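Local coordinates for protein putative citrate lyase, alfa subunit (PDB 2HJ0) that is of unsettled function but is a putative alpha subunit of citrate lyase containing two mixed, mostly parallel beta sheets, at residues 83-88 with 110-115. Sequence-based numbering, arbitrary orientation.
Sequences VLDEIA and IDHIKN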
loop_
_atom_site.group_PDB
_atom_site.type_symbol
_atom_site.label_atom_id
_atom_site.label_comp_id
_atom_site.label_asym_id
_atom_site.label_seq_id
_atom_site.Cartn_x
_atom_site.Cartn_y
_atom_site.Cartn_z
ATOM N N VAL A 83 3.553 5.975 25.519
ATOM C CA VAL A 83 2.947 7.195 25.006
ATOM C C VAL A 83 1.944 7.796 25.984
ATOM O O VAL A 83 2.095 8.940 26.417
ATOM C CB VAL A 83 2.241 6.939 23.660
ATOM C CG1 VAL A 83 1.567 8.205 23.159
ATOM C CG2 VAL A 83 3.245 6.449 22.648
ATOM N N LEU A 84 0.923 7.016 26.323
ATOM C CA LEU A 84 -0.120 7.448 27.241
ATOM C C LEU A 84 0.440 8.103 28.496
ATOM O O LEU A 84 0.031 9.200 28.879
ATOM C CB LEU A 84 -0.997 6.256 27.628
ATOM C CG LEU A 84 -2.393 6.246 27.017
ATOM C CD1 LEU A 84 -2.344 6.632 25.562
ATOM C CD2 LEU A 84 -2.995 4.874 27.197
ATOM N N ASP A 85 1.388 7.436 29.135
ATOM C CA ASP A 85 1.972 7.979 30.348
ATOM C C ASP A 85 2.555 9.366 30.114
ATOM O O ASP A 85 2.381 10.269 30.931
ATOM C CB ASP A 85 3.041 7.034 30.880
ATOM C CG ASP A 85 3.557 7.452 32.230
ATOM O OD1 ASP A 85 4.428 8.353 32.273
ATOM O OD2 ASP A 85 3.086 6.883 33.244
ATOM N N GLU A 86 3.239 9.545 28.993
ATOM C CA GLU A 86 3.821 10.842 28.690
ATOM C C GLU A 86 2.706 11.852 28.418
ATOM O O GLU A 86 2.847 13.040 28.712
ATOM C CB GLU A 86 4.753 10.733 27.485
ATOM C CG GLU A 86 5.640 11.959 27.287
ATOM C CD GLU A 86 6.536 12.239 28.486
ATOM O OE1 GLU A 86 6.480 13.372 29.020
ATOM O OE2 GLU A 86 7.293 11.328 28.895
ATOM N N ILE A 87 1.598 11.384 27.850
ATOM C CA ILE A 87 0.478 12.277 27.587
ATOM C C ILE A 87 -0.040 12.752 28.950
ATOM O O ILE A 87 -0.297 13.938 29.147
ATOM C CB ILE A 87 -0.698 11.567 26.871
ATOM C CG1 ILE A 87 -0.224 10.854 25.604
ATOM C CG2 ILE A 87 -1.773 12.590 26.527
ATOM C CD1 ILE A 87 0.117 11.766 24.449
ATOM N N ALA A 88 -0.199 11.823 29.890
ATOM C CA ALA A 88 -0.697 12.188 31.206
ATOM C C ALA A 88 0.247 13.190 31.867
ATOM O O ALA A 88 -0.186 14.238 32.332
ATOM C CB ALA A 88 -0.859 10.945 32.076
ATOM N N ILE A 110 -5.924 1.916 33.381
ATOM C CA ILE A 110 -6.942 2.140 34.398
ATOM C C ILE A 110 -6.821 3.504 35.083
ATOM O O ILE A 110 -7.786 4.272 35.111
ATOM C CB ILE A 110 -6.940 1.010 35.440
ATOM C CG1 ILE A 110 -7.135 -0.336 34.736
ATOM C CG2 ILE A 110 -8.071 1.221 36.435
ATOM C CD1 ILE A 110 -7.047 -1.516 35.652
ATOM N N ASP A 111 -5.645 3.823 35.615
ATOM C CA ASP A 111 -5.465 5.117 36.263
ATOM C C ASP A 111 -5.700 6.283 35.312
ATOM O O ASP A 111 -6.274 7.298 35.706
ATOM C CB ASP A 111 -4.067 5.256 36.866
ATOM C CG ASP A 111 -3.928 4.537 38.195
ATOM O OD1 ASP A 111 -4.899 4.527 38.980
ATOM O OD2 ASP A 111 -2.839 3.995 38.466
ATOM N N HIS A 112 -5.254 6.157 34.065
ATOM C CA HIS A 112 -5.444 7.242 33.097
ATOM C C HIS A 112 -6.928 7.502 32.854
ATOM O O HIS A 112 -7.324 8.600 32.456
ATOM C CB HIS A 112 -4.769 6.909 31.760
ATOM C CG HIS A 112 -3.284 6.763 31.849
ATOM N ND1 HIS A 112 -2.460 7.785 32.268
ATOM C CD2 HIS A 112 -2.474 5.713 31.571
ATOM C CE1 HIS A 112 -1.206 7.369 32.248
ATOM N NE2 HIS A 112 -1.186 6.115 31.828
ATOM N N ILE A 113 -7.737 6.478 33.085
ATOM C CA ILE A 113 -9.170 6.583 32.905
ATOM C C ILE A 113 -9.742 7.321 34.109
ATOM O O ILE A 113 -10.474 8.300 33.964
ATOM C CB ILE A 113 -9.821 5.177 32.790
ATOM C CG1 ILE A 113 -9.317 4.476 31.520
ATOM C CG2 ILE A 113 -11.334 5.301 32.764
ATOM C CD1 ILE A 113 -9.882 3.096 31.306
ATOM N N LYS A 114 -9.390 6.856 35.301
ATOM C CA LYS A 114 -9.864 7.475 36.531
ATOM C C LYS A 114 -9.535 8.968 36.612
ATOM O O LYS A 114 -10.339 9.757 37.118
ATOM C CB LYS A 114 -9.280 6.735 37.736
ATOM C CG LYS A 114 -9.799 5.320 37.863
ATOM C CD LYS A 114 -9.193 4.590 39.041
ATOM C CE LYS A 114 -9.779 3.187 39.154
ATOM N NZ LYS A 114 -9.177 2.427 40.287
ATOM N N ASN A 115 -8.368 9.352 36.088
ATOM C CA ASN A 115 -7.922 10.748 36.110
ATOM C C ASN A 115 -8.334 11.566 34.892
ATOM O O ASN A 115 -7.849 12.684 34.684
ATOM C CB ASN A 115 -6.404 10.811 36.273
ATOM C CG ASN A 115 -5.943 10.152 37.549
ATOM O OD1 ASN A 115 -6.583 10.310 38.593
ATOM N ND2 ASN A 115 -4.824 9.411 37.485
#
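With CG anti to its own carbonyl carbon (chi1 -63°) and the ring turned by a chi2 of -60°, His-112 sends its imidazole across to helix 83-88, where it meets Leu-84, Asp-85 and Ala-88. It is a clear case of a single flat aromatic side chain spanning the gap between two helices whose backbones stay well apart: the axes of the two short helical segments come within 10.9 Å of each other, at an angle of 31°, running in roughly the same direction.

Three residues on one side of helix 83-88 receive the ring, each differently. The methyl of Ala-88 sits at the ring edge, near its plane, with CB 3.5 Å from ND1 of His-112. Leu-84 lies over one face through its CB, 4.2 Å from NE2 of His-112. The outer end of the ring meets the backbone of Asp-85 obliquely, with CE1 of His-112 3.8 Å from CA of Asp-85.

No hydrogen bond joins the two segments, so the contact rests on van der Waals packing. The carboxylate of Asp-85 turns to Lys-89 in a salt bridge; its OD2 stays 4.6 Å from NE2 of His-112, close enough that it might modestly favour a protonated imidazole.

Beneath this partly buried contact, Leu-84 packs on Ile-67 and Phe-69 of strand 66-69, while His-112 touches Val-118 of strand 118-123. Strand 95-99 lies between these two in the sheet and between the two helices in sequence. Such neighbouring, nearly parallel helices covering a parallel sheet, linked through an intervening strand, are characteristic of an alpha/beta fold with Rossmann-like beta-alpha-beta crossovers.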